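PDB 5OIU: type IV pilus assembly protein PilF from Thermus thermophilus HB8, which binds ATP and acts as an AAA+ motor ATPase that powers the assembly of type IVa pili. Local coordinates for residues C[64-68]-C[79-85]; C[92-96]-C[108-112]; C[160-164]-C[182-187]; C[172-178]-C[187-192]. All blocks are in the same frame, centred on the assembly; numbering follows the deposited sequence.

The four contacts follow the chain in two groups. Contacts 1 and 2 lie in the antiparallel sheet near the start of the chain, about 8 Å apart between centres and joined through the neighbouring strands 79-87 (contact 1) and 90-101 (contact 2). Contacts 3 and 4, about 10 Å apart, belong to the P-loop NTPase part: helix 155-166, strand 188-191 at the edge of the mixed sheet and its neighbour 173-177. Their segments alternate along the chain and share Ile187. Between the groups the centres stand about 22 to 25 Å apart and nothing touches. ATP lies between them, reached by Arg82 of contact 1 and approached by Tyr182 of contact 3, so both parts line the nucleotide site.

Contact 1: C[64-68]-C[79-85]; sequences VKIMG and QDGRVRY. With ATP (adenosine-5'-triphosphate), chain Q.
Gly68 lays its backbone against strand 79-87, with its CA 4.8 Å from the CA of Val83. Gly81 has no side chain, which lets Gly68 O approach to 3.8 Å from Gly81 CA; a CB on Gly81 would run into that oxygen. Val83 fills the space alongside, its CG2 lying 3.7 Å from Gly68 CA while CG1 is turned to Met67. The Met67 chain starts beside its own backbone N and bends at its last torsion (chi3 76°). This swings CE to 3.4 Å from Val83 CG1 and also to 3.5 Å from Tyr85 CD1, where the methyl meets the edge of the ring close to its plane. Helix 57-67 thus packs on strand 79-87, the outermost strand, within this chain, of the antiparallel sheet, and Ile16 of helix 6-22 adjoins both Met67 and Tyr85. At the polar end Lys65 and Gln79 cross at about a right angle, NZ and NE2 3.2 Å apart, but two donors cannot bond; NZ is held instead by Glu105 and Asn71 O, and Gln79 OE1 by Asn71 N. Arg82 leaves the strand away from the helix segment and reaches ATP. Its NH2 makes weak hydrogen bonds, 2.6 Å to O2A and 3.2 Å to O3G of ATP, a bridge from the alpha to the gamma phosphate, while NH1 is anchored by a salt bridge to Asp93.

Contact 2: C[92-96]-C[108-112]; sequences VDLRL and VMRLL
Arg95 and Arg110 face each other as the hydrogen-bonded pair of a beta hairpin, strands 90-101 and 104-111, and their side chains run side by side off the same face of the antiparallel sheet. Each backbone N of the pair binds the carbonyl O of the other. From CB, which lies 4.1 Å from Arg110 CB, the Arg95 chain sets out anti to its own nitrogen and then folds at the next two torsions (chi2 -91°). NE therefore comes back to 4.0 Å from Arg110 CB, and CZ passes beside the same carbon. The tip, NH2, lies 3.5 Å from Arg110 CB and 3.2 Å from Arg110 NH1, above one face of the Arg110 guanidinium and toward its rim. The two planes are 60° apart, and two like charges are close; the Arg110 charge is balanced by Asp26 and by Asp211 of the second subunit. An alanine at position Arg95 would take away the group over this face and would probably leave a gap there and beside Arg110 CB, although the salt bridges of Arg110 would remain. On the opposite face Leu94 CD2 sits 3.9 Å from both Leu111 CG and Met109 CB, and Leu96 CD1 packs 3.6 Å from Met109 CG, with helix 6-22 covering Leu94 and Leu111. Beyond the pair, Leu112 N donates to Asp93 O at 2.9 Å with an angle of 163°, while Leu112 CG rests 3.3 Å from that same oxygen.

Contact 3: C[160-164]-C[182-187]; sequences FSILK and YEIPGI
The Phe160 ring is met by residues 182-187 at its edge: Ile184 CD1 lies in the ring plane, 3.7 Å from Phe160 CD1, and Ile187 CD1 near that plane, 4.1 Å from CE1. Across the ring, Phe160 CD2 comes 4.0 Å from Tyr182 CD1; the two aromatic planes are inclined at 48°, neither stacked nor edge-to-face. Phe160 belongs to helix 155-166, which follows the P-loop and begins at the ATP-binding residues Lys155 and Ser156, whereas its partners lie in the loop leading to strand 188-191. Within that loop a type II turn from Ile184 to Ile187, with Gly186 at positive phi, brings both isoleucines round to the helix. Ile187 carries CG1 between its backbone N and carbonyl carbon (chi1 68°), which sends CD1 to the ring and to 4.3 Å from Leu163 CD1. Ile184 CD1 also touches the carbonyl O of Phe160 at 3.5 Å, an oxygen that Lys164 N already binds within the helix. With an alanine in place of Phe160, both isoleucine methyls and the Tyr182 ring would lose their shared neighbour, and a gap would probably open between loop and helix. Tyr182 itself comes within about 4 Å of the bound ATP.

Contact 4: C[172-178]-C[187-192]; sequences NTQTIED and INQTQV
Thr175 holds OG1 between its backbone N and carbonyl carbon (chi1 76°), while Glu177 and Gln189 carry CG beside their own nitrogens and run on extended, and these torsions gather three polar ends on one face of the parallel strands 173-177 and 188-191, at the edge of the mixed P-loop NTPase sheet. Glu177 OE2 is gripped twice: Thr175 OG1 donates to its anti lone pair at 2.8 Å, and Gln189 NE2 comes from the syn side at 2.7 Å, 23° out of the carboxylate plane. Gln189 NE2 also donates to Tyr182 O, tying the amide to the loop before strand 188-191. The backbones zip up in parallel fashion, Asn188 N to Thr173 O, Thr175 N to Asn188 O, Glu177 N to Thr190 O and Val192 N to Glu177 O; between them the link from Thr190 N to Thr175 O is weak, at 3.3 Å. On the other face Ile176 sends CD1 over the neighbouring strand, 3.5 Å from Thr190 CG2 and 3.7 Å from Val192 CG1, and Phe200 of helix 200-206 touches both Ile176 and Val192. Strand 188-191 also faces the third subunit, where Pro100 O bonds Thr190 OG1. Gln174, bent at chi2, returns its NE2 to Thr175 O at 3.0 Å, the oxygen lying in the amide plane.

Contact 1: C[64-68]-C[79-85]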
# COMPACT_ATOMS: atom_id res chain seq x y z
N VAL C 64 -27.48 -18.20 -27.87
CA VAL C 64 -27.84 -17.76 -26.53
C VAL C 64 -26.78 -16.82 -25.97
O VAL C 64 -27.10 -15.82 -25.30
CB VAL C 64 -28.06 -19.01 -25.67
CG1 VAL C 64 -28.11 -18.67 -24.24
CG2 VAL C 64 -29.34 -19.69 -26.10
N LYS C 65 -25.50 -17.10 -26.25
CA LYS C 65 -24.42 -16.24 -25.77
C LYS C 65 -24.48 -14.88 -26.43
O LYS C 65 -24.35 -13.85 -25.75
CB LYS C 65 -23.06 -16.89 -26.01
CG LYS C 65 -22.52 -17.64 -24.83
CD LYS C 65 -21.12 -18.11 -25.09
CE LYS C 65 -20.70 -19.18 -24.11
NZ LYS C 65 -19.23 -19.36 -24.16
N ILE C 66 -24.65 -14.84 -27.75
CA ILE C 66 -24.72 -13.56 -28.45
C ILE C 66 -25.92 -12.76 -27.96
O ILE C 66 -25.83 -11.54 -27.80
CB ILE C 66 -24.78 -13.77 -29.97
CG1 ILE C 66 -23.39 -14.06 -30.51
CG2 ILE C 66 -25.29 -12.52 -30.66
CD1 ILE C 66 -23.42 -14.79 -31.81
N MET C 67 -27.04 -13.44 -27.69
CA MET C 67 -28.22 -12.75 -27.16
C MET C 67 -27.92 -12.08 -25.83
O MET C 67 -28.49 -11.02 -25.54
CB MET C 67 -29.37 -13.74 -26.99
CG MET C 67 -30.23 -13.94 -28.23
SD MET C 67 -31.32 -15.37 -28.09
CE MET C 67 -32.56 -14.71 -27.00
N GLY C 68 -27.06 -12.67 -25.02
CA GLY C 68 -26.75 -12.08 -23.74
C GLY C 68 -25.48 -11.27 -23.71
O GLY C 68 -25.08 -10.82 -22.63
N GLN C 79 -20.28 -17.44 -17.31
CA GLN C 79 -20.58 -16.04 -17.59
C GLN C 79 -22.07 -15.77 -17.34
O GLN C 79 -22.87 -16.69 -17.20
CB GLN C 79 -20.18 -15.67 -19.02
CG GLN C 79 -18.96 -16.46 -19.50
CD GLN C 79 -18.77 -16.43 -21.01
OE1 GLN C 79 -18.85 -15.37 -21.64
NE2 GLN C 79 -18.50 -17.59 -21.60
N ASP C 80 -22.43 -14.48 -17.29
CA ASP C 80 -23.80 -14.03 -17.06
C ASP C 80 -24.12 -12.83 -17.92
O ASP C 80 -23.25 -12.01 -18.24
CB ASP C 80 -24.07 -13.57 -15.64
CG ASP C 80 -23.42 -14.43 -14.66
OD1 ASP C 80 -23.81 -15.61 -14.67
OD2 ASP C 80 -22.57 -13.95 -13.87
N GLY C 81 -25.40 -12.68 -18.20
CA GLY C 81 -25.87 -11.55 -18.95
C GLY C 81 -27.38 -11.56 -18.98
O GLY C 81 -28.02 -12.61 -18.80
N ARG C 82 -27.94 -10.39 -19.19
CA ARG C 82 -29.37 -10.26 -19.36
C ARG C 82 -29.70 -10.28 -20.84
O ARG C 82 -28.94 -9.76 -21.66
CB ARG C 82 -29.90 -8.99 -18.72
CG ARG C 82 -31.30 -9.15 -18.24
CD ARG C 82 -31.89 -7.84 -17.86
NE ARG C 82 -31.60 -7.51 -16.48
CZ ARG C 82 -32.48 -6.90 -15.68
NH1 ARG C 82 -33.69 -6.60 -16.14
NH2 ARG C 82 -32.15 -6.61 -14.42
N VAL C 83 -30.81 -10.92 -21.17
CA VAL C 83 -31.31 -11.04 -22.54
C VAL C 83 -32.64 -10.31 -22.59
O VAL C 83 -33.61 -10.72 -21.94
CB VAL C 83 -31.48 -12.51 -22.96
CG1 VAL C 83 -32.09 -12.58 -24.33
CG2 VAL C 83 -30.15 -13.26 -22.91
N ARG C 84 -32.71 -9.24 -23.37
CA ARG C 84 -33.97 -8.51 -23.53
C ARG C 84 -34.62 -8.99 -24.82
O ARG C 84 -34.39 -8.45 -25.91
CB ARG C 84 -33.72 -7.02 -23.51
CG ARG C 84 -32.74 -6.68 -22.42
CD ARG C 84 -32.52 -5.21 -22.25
NE ARG C 84 -32.18 -4.89 -20.86
CZ ARG C 84 -30.99 -5.09 -20.32
NH1 ARG C 84 -30.02 -5.64 -21.05
NH2 ARG C 84 -30.76 -4.76 -19.05
N TYR C 85 -35.46 -10.02 -24.68
CA TYR C 85 -36.10 -10.72 -25.79
C TYR C 85 -37.36 -9.98 -26.23
O TYR C 85 -38.32 -9.84 -25.46
CB TYR C 85 -36.43 -12.14 -25.37
CG TYR C 85 -36.84 -13.06 -26.48
CD1 TYR C 85 -35.88 -13.70 -27.25
CD2 TYR C 85 -38.17 -13.30 -26.75
CE1 TYR C 85 -36.25 -14.55 -28.26
CE2 TYR C 85 -38.54 -14.15 -27.75
CZ TYR C 85 -37.58 -14.77 -28.51
OH TYR C 85 -37.95 -15.62 -29.52
PG ATP Q . -28.65 -5.09 -13.55
O1G ATP Q . -27.59 -5.67 -12.62
O2G ATP Q . -28.34 -3.69 -14.03
O3G ATP Q . -29.06 -6.00 -14.69
PB ATP Q . -30.45 -3.95 -11.63
O1B ATP Q . -29.54 -4.08 -10.43
O2B ATP Q . -30.61 -2.62 -12.34
O3B ATP Q . -30.04 -5.05 -12.73
PA ATP Q . -33.23 -3.98 -12.04
O1A ATP Q . -33.84 -2.63 -11.74
O2A ATP Q . -32.93 -4.33 -13.47
O3A ATP Q . -31.93 -4.36 -11.17
O5' ATP Q . -34.32 -5.01 -11.45
C5' ATP Q . -34.17 -6.42 -11.57
C4' ATP Q . -35.55 -7.02 -11.36
O4' ATP Q . -36.01 -6.79 -10.02
C3' ATP Q . -36.54 -6.38 -12.30
O3' ATP Q . -37.34 -7.47 -12.79
C2' ATP Q . -37.28 -5.38 -11.42
O2' ATP Q . -38.61 -5.06 -11.87
C1' ATP Q . -37.23 -6.05 -10.04
N9 ATP Q . -37.19 -5.08 -8.92
C8 ATP Q . -36.32 -4.05 -8.83
N7 ATP Q . -36.53 -3.35 -7.68
C5 ATP Q . -37.54 -3.93 -7.02
C6 ATP Q . -38.26 -3.68 -5.75
N6 ATP Q . -37.92 -2.64 -4.94
N1 ATP Q . -39.26 -4.52 -5.42
C2 ATP Q . -39.59 -5.55 -6.21
N3 ATP Q . -38.99 -5.84 -7.38
C4 ATP Q . -37.97 -5.08 -7.84

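Contact 2: C[92-96]-C[108-112]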
# COMPACT_ATOMS: atom_id res chain seq x y z
N VAL C 92 -39.98 -10.45 -23.00
CA VAL C 92 -39.54 -10.95 -21.70
C VAL C 92 -38.04 -10.71 -21.56
O VAL C 92 -37.28 -10.83 -22.52
CB VAL C 92 -39.90 -12.45 -21.55
CG1 VAL C 92 -39.50 -13.23 -22.80
CG2 VAL C 92 -39.25 -13.03 -20.31
N ASP C 93 -37.63 -10.37 -20.33
CA ASP C 93 -36.23 -10.27 -19.94
C ASP C 93 -35.78 -11.58 -19.30
O ASP C 93 -36.39 -12.06 -18.34
CB ASP C 93 -36.02 -9.13 -18.95
CG ASP C 93 -35.52 -7.88 -19.62
OD1 ASP C 93 -35.56 -7.80 -20.88
OD2 ASP C 93 -35.09 -6.97 -18.86
N LEU C 94 -34.68 -12.12 -19.80
CA LEU C 94 -34.13 -13.38 -19.33
C LEU C 94 -32.79 -13.15 -18.65
O LEU C 94 -31.90 -12.51 -19.22
CB LEU C 94 -33.97 -14.35 -20.50
CG LEU C 94 -35.24 -14.59 -21.30
CD1 LEU C 94 -35.07 -14.21 -22.75
CD2 LEU C 94 -35.61 -16.04 -21.16
N ARG C 95 -32.66 -13.66 -17.43
CA ARG C 95 -31.36 -13.83 -16.77
C ARG C 95 -30.66 -15.03 -17.41
O ARG C 95 -31.13 -16.17 -17.28
CB ARG C 95 -31.57 -14.03 -15.27
CG ARG C 95 -30.36 -13.79 -14.37
CD ARG C 95 -29.54 -15.07 -14.13
NE ARG C 95 -30.31 -16.25 -13.70
CZ ARG C 95 -30.86 -16.39 -12.49
NH1 ARG C 95 -30.74 -15.43 -11.59
NH2 ARG C 95 -31.54 -17.50 -12.19
N LEU C 96 -29.56 -14.81 -18.10
CA LEU C 96 -28.84 -15.89 -18.76
C LEU C 96 -27.60 -16.28 -17.95
O LEU C 96 -26.90 -15.41 -17.40
CB LEU C 96 -28.44 -15.49 -20.18
CG LEU C 96 -27.46 -16.45 -20.86
CD1 LEU C 96 -28.02 -17.86 -20.94
CD2 LEU C 96 -27.07 -15.97 -22.24
N VAL C 108 -28.71 -21.73 -18.51
CA VAL C 108 -29.97 -21.54 -17.81
C VAL C 108 -30.46 -20.13 -18.12
O VAL C 108 -29.68 -19.17 -18.07
CB VAL C 108 -29.84 -21.75 -16.28
CG1 VAL C 108 -31.15 -21.37 -15.59
CG2 VAL C 108 -29.52 -23.21 -15.96
N MET C 109 -31.73 -20.02 -18.49
CA MET C 109 -32.35 -18.72 -18.69
C MET C 109 -33.55 -18.61 -17.76
O MET C 109 -34.55 -19.31 -17.95
CB MET C 109 -32.74 -18.54 -20.16
CG MET C 109 -31.58 -18.14 -21.05
SD MET C 109 -31.98 -18.04 -22.80
CE MET C 109 -32.68 -19.66 -23.10
N ARG C 110 -33.44 -17.75 -16.74
CA ARG C 110 -34.59 -17.49 -15.89
C ARG C 110 -35.44 -16.40 -16.50
O ARG C 110 -34.94 -15.34 -16.88
CB ARG C 110 -34.18 -17.08 -14.47
CG ARG C 110 -35.43 -16.56 -13.70
CD ARG C 110 -35.40 -16.71 -12.17
NE ARG C 110 -35.26 -18.09 -11.72
CZ ARG C 110 -34.51 -18.41 -10.67
NH1 ARG C 110 -33.87 -17.45 -10.02
NH2 ARG C 110 -34.37 -19.68 -10.28
N LEU C 111 -36.74 -16.66 -16.60
CA LEU C 111 -37.67 -15.64 -17.08
C LEU C 111 -37.99 -14.69 -15.93
O LEU C 111 -38.51 -15.12 -14.90
CB LEU C 111 -38.93 -16.28 -17.63
CG LEU C 111 -38.75 -16.83 -19.05
CD1 LEU C 111 -38.13 -18.22 -19.04
CD2 LEU C 111 -40.07 -16.86 -19.78
N LEU C 112 -37.66 -13.41 -16.09
CA LEU C 112 -37.96 -12.43 -15.06
C LEU C 112 -39.42 -12.01 -15.14
O LEU C 112 -40.03 -12.04 -16.21
CB LEU C 112 -37.06 -11.19 -15.21
CG LEU C 112 -35.52 -11.33 -15.23
CD1 LEU C 112 -34.86 -9.97 -15.47
CD2 LEU C 112 -34.95 -11.99 -13.96

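Contact 3: C[160-164]-C[182-187]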
# COMPACT_ATOMS: atom_id res chain seq x y z
N PHE C 160 -34.39 5.05 -11.43
CA PHE C 160 -35.39 5.75 -12.22
C PHE C 160 -36.51 6.29 -11.36
O PHE C 160 -37.07 7.35 -11.67
CB PHE C 160 -35.91 4.83 -13.31
CG PHE C 160 -35.04 4.83 -14.49
CD1 PHE C 160 -35.12 5.85 -15.43
CD2 PHE C 160 -34.06 3.86 -14.64
CE1 PHE C 160 -34.28 5.87 -16.53
CE2 PHE C 160 -33.22 3.86 -15.74
CZ PHE C 160 -33.33 4.87 -16.69
N SER C 161 -36.84 5.59 -10.27
CA SER C 161 -37.71 6.17 -9.26
C SER C 161 -37.18 7.51 -8.76
O SER C 161 -37.94 8.47 -8.62
CB SER C 161 -37.86 5.19 -8.10
OG SER C 161 -38.85 5.63 -7.22
N ILE C 162 -35.87 7.58 -8.47
CA ILE C 162 -35.26 8.84 -8.07
C ILE C 162 -35.52 9.92 -9.12
O ILE C 162 -36.11 10.97 -8.83
CB ILE C 162 -33.74 8.65 -7.85
CG1 ILE C 162 -33.48 7.71 -6.68
CG2 ILE C 162 -33.05 10.01 -7.69
CD1 ILE C 162 -32.01 7.61 -6.31
N LEU C 163 -35.09 9.65 -10.36
CA LEU C 163 -35.28 10.59 -11.47
C LEU C 163 -36.75 10.98 -11.64
O LEU C 163 -37.05 12.13 -11.99
CB LEU C 163 -34.73 9.97 -12.76
CG LEU C 163 -33.22 9.69 -12.84
CD1 LEU C 163 -32.81 9.35 -14.26
CD2 LEU C 163 -32.36 10.85 -12.30
N LYS C 164 -37.68 10.05 -11.37
CA LYS C 164 -39.09 10.40 -11.40
C LYS C 164 -39.40 11.56 -10.46
O LYS C 164 -40.18 12.46 -10.80
CB LYS C 164 -39.94 9.19 -11.04
CG LYS C 164 -41.28 9.14 -11.76
CD LYS C 164 -41.97 7.79 -11.51
CE LYS C 164 -43.37 7.75 -12.13
NZ LYS C 164 -43.55 6.50 -12.93
N TYR C 182 -36.06 1.66 -19.49
CA TYR C 182 -37.31 2.38 -19.38
C TYR C 182 -37.24 3.69 -20.15
O TYR C 182 -36.17 4.23 -20.44
CB TYR C 182 -37.62 2.65 -17.90
CG TYR C 182 -37.50 1.43 -17.00
CD1 TYR C 182 -36.26 1.02 -16.51
CD2 TYR C 182 -38.63 0.70 -16.62
CE1 TYR C 182 -36.14 -0.10 -15.68
CE2 TYR C 182 -38.53 -0.42 -15.78
CZ TYR C 182 -37.28 -0.82 -15.32
OH TYR C 182 -37.19 -1.93 -14.49
N GLU C 183 -38.43 4.20 -20.49
CA GLU C 183 -38.64 5.54 -21.06
C GLU C 183 -39.39 6.37 -20.03
O GLU C 183 -40.54 6.06 -19.70
CB GLU C 183 -39.43 5.48 -22.36
CG GLU C 183 -38.95 4.43 -23.32
CD GLU C 183 -38.00 5.00 -24.35
OE1 GLU C 183 -38.32 4.93 -25.56
OE2 GLU C 183 -36.94 5.54 -23.94
N ILE C 184 -38.75 7.41 -19.52
CA ILE C 184 -39.39 8.40 -18.65
C ILE C 184 -39.70 9.63 -19.50
O ILE C 184 -38.80 10.12 -20.21
CB ILE C 184 -38.51 8.78 -17.44
CG1 ILE C 184 -38.37 7.63 -16.43
CG2 ILE C 184 -39.08 9.99 -16.71
CD1 ILE C 184 -38.07 8.09 -14.97
N PRO C 185 -40.92 10.17 -19.43
CA PRO C 185 -41.20 11.45 -20.10
C PRO C 185 -40.26 12.54 -19.62
O PRO C 185 -39.97 12.66 -18.43
CB PRO C 185 -42.64 11.74 -19.67
CG PRO C 185 -42.74 11.08 -18.32
CD PRO C 185 -42.01 9.78 -18.53
N GLY C 186 -39.79 13.35 -20.56
CA GLY C 186 -39.07 14.55 -20.18
C GLY C 186 -37.71 14.36 -19.54
O GLY C 186 -37.26 15.24 -18.81
N ILE C 187 -37.05 13.23 -19.75
CA ILE C 187 -35.60 13.15 -19.57
C ILE C 187 -35.01 12.79 -20.93
O ILE C 187 -35.68 12.19 -21.78
CB ILE C 187 -35.16 12.14 -18.49
CG1 ILE C 187 -35.45 10.71 -18.94
CG2 ILE C 187 -35.81 12.43 -17.15
CD1 ILE C 187 -34.90 9.68 -18.00

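Contact 4: C[172-178]-C[187-192]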
# COMPACT_ATOMS: atom_id res chain seq x y z
N ASN C 172 -32.48 20.17 -16.94
CA ASN C 172 -32.05 19.27 -18.01
C ASN C 172 -31.49 18.00 -17.37
O ASN C 172 -30.43 18.03 -16.73
CB ASN C 172 -31.01 19.92 -18.93
CG ASN C 172 -30.46 18.95 -20.00
OD1 ASN C 172 -31.14 17.99 -20.39
ND2 ASN C 172 -29.23 19.20 -20.48
N THR C 173 -32.22 16.89 -17.55
CA THR C 173 -31.81 15.57 -17.10
C THR C 173 -31.33 14.75 -18.29
O THR C 173 -32.06 14.60 -19.28
CB THR C 173 -32.98 14.86 -16.43
OG1 THR C 173 -33.48 15.70 -15.38
CG2 THR C 173 -32.55 13.47 -15.89
N GLN C 174 -30.10 14.24 -18.20
CA GLN C 174 -29.45 13.50 -19.27
C GLN C 174 -28.83 12.22 -18.73
O GLN C 174 -28.05 12.26 -17.77
CB GLN C 174 -28.38 14.38 -19.93
CG GLN C 174 -27.61 13.69 -21.03
CD GLN C 174 -28.48 13.44 -22.25
OE1 GLN C 174 -28.91 14.40 -22.92
NE2 GLN C 174 -28.74 12.17 -22.55
N THR C 175 -29.17 11.08 -19.34
CA THR C 175 -28.67 9.77 -18.96
C THR C 175 -27.73 9.22 -20.04
O THR C 175 -27.78 9.62 -21.20
CB THR C 175 -29.81 8.77 -18.74
OG1 THR C 175 -30.33 8.35 -20.01
CG2 THR C 175 -30.96 9.37 -17.98
N ILE C 176 -26.86 8.30 -19.63
CA ILE C 176 -26.14 7.43 -20.54
C ILE C 176 -26.28 6.00 -20.01
O ILE C 176 -26.03 5.73 -18.83
CB ILE C 176 -24.65 7.84 -20.70
CG1 ILE C 176 -23.95 6.94 -21.72
CG2 ILE C 176 -23.93 7.88 -19.36
CD1 ILE C 176 -24.54 7.02 -23.09
N GLU C 177 -26.73 5.09 -20.88
CA GLU C 177 -27.26 3.81 -20.42
C GLU C 177 -26.82 2.69 -21.35
O GLU C 177 -26.65 2.89 -22.56
CB GLU C 177 -28.79 3.84 -20.32
CG GLU C 177 -29.34 4.97 -19.46
CD GLU C 177 -30.83 4.87 -19.24
OE1 GLU C 177 -31.31 3.75 -18.93
OE2 GLU C 177 -31.52 5.90 -19.39
N ASP C 178 -26.61 1.51 -20.78
CA ASP C 178 -26.26 0.32 -21.56
C ASP C 178 -27.06 -0.87 -21.06
O ASP C 178 -26.61 -1.60 -20.17
CB ASP C 178 -24.77 0.01 -21.47
CG ASP C 178 -24.39 -1.23 -22.26
OD1 ASP C 178 -25.18 -1.64 -23.14
OD2 ASP C 178 -23.32 -1.80 -21.99
N ILE C 187 -37.05 13.23 -19.75
CA ILE C 187 -35.60 13.15 -19.57
C ILE C 187 -35.01 12.79 -20.93
O ILE C 187 -35.68 12.19 -21.78
CB ILE C 187 -35.16 12.14 -18.49
CG1 ILE C 187 -35.45 10.71 -18.94
CG2 ILE C 187 -35.81 12.43 -17.15
CD1 ILE C 187 -34.90 9.68 -18.00
N ASN C 188 -33.76 13.18 -21.15
CA ASN C 188 -33.05 12.88 -22.38
C ASN C 188 -32.19 11.64 -22.16
O ASN C 188 -31.37 11.61 -21.24
CB ASN C 188 -32.17 14.05 -22.83
CG ASN C 188 -32.92 15.35 -22.85
OD1 ASN C 188 -32.65 16.27 -22.06
ND2 ASN C 188 -33.89 15.45 -23.75
N GLN C 189 -32.35 10.65 -23.02
CA GLN C 189 -31.63 9.40 -22.82
C GLN C 189 -30.78 9.07 -24.03
O GLN C 189 -31.19 9.28 -25.19
CB GLN C 189 -32.60 8.26 -22.52
CG GLN C 189 -33.42 8.51 -21.27
CD GLN C 189 -34.43 7.40 -21.01
OE1 GLN C 189 -35.57 7.48 -21.44
NE2 GLN C 189 -34.00 6.37 -20.29
N THR C 190 -29.59 8.55 -23.75
CA THR C 190 -28.56 8.25 -24.73
C THR C 190 -28.02 6.86 -24.43
O THR C 190 -27.69 6.56 -23.28
CB THR C 190 -27.43 9.29 -24.66
OG1 THR C 190 -27.94 10.56 -25.11
CG2 THR C 190 -26.23 8.89 -25.53
N GLN C 191 -27.96 6.01 -25.45
CA GLN C 191 -27.53 4.62 -25.30
C GLN C 191 -26.12 4.44 -25.83
O GLN C 191 -25.78 4.99 -26.89
CB GLN C 191 -28.46 3.68 -26.05
CG GLN C 191 -28.19 2.26 -25.75
CD GLN C 191 -29.29 1.36 -26.25
OE1 GLN C 191 -30.32 1.18 -25.57
NE2 GLN C 191 -29.10 0.81 -27.44
N VAL C 192 -25.30 3.66 -25.11
CA VAL C 192 -23.94 3.44 -25.59
C VAL C 192 -24.01 2.62 -26.87
O VAL C 192 -24.89 1.77 -27.05
CB VAL C 192 -23.06 2.78 -24.52
CG1 VAL C 192 -23.12 3.58 -23.21
CG2 VAL C 192 -23.45 1.36 -24.31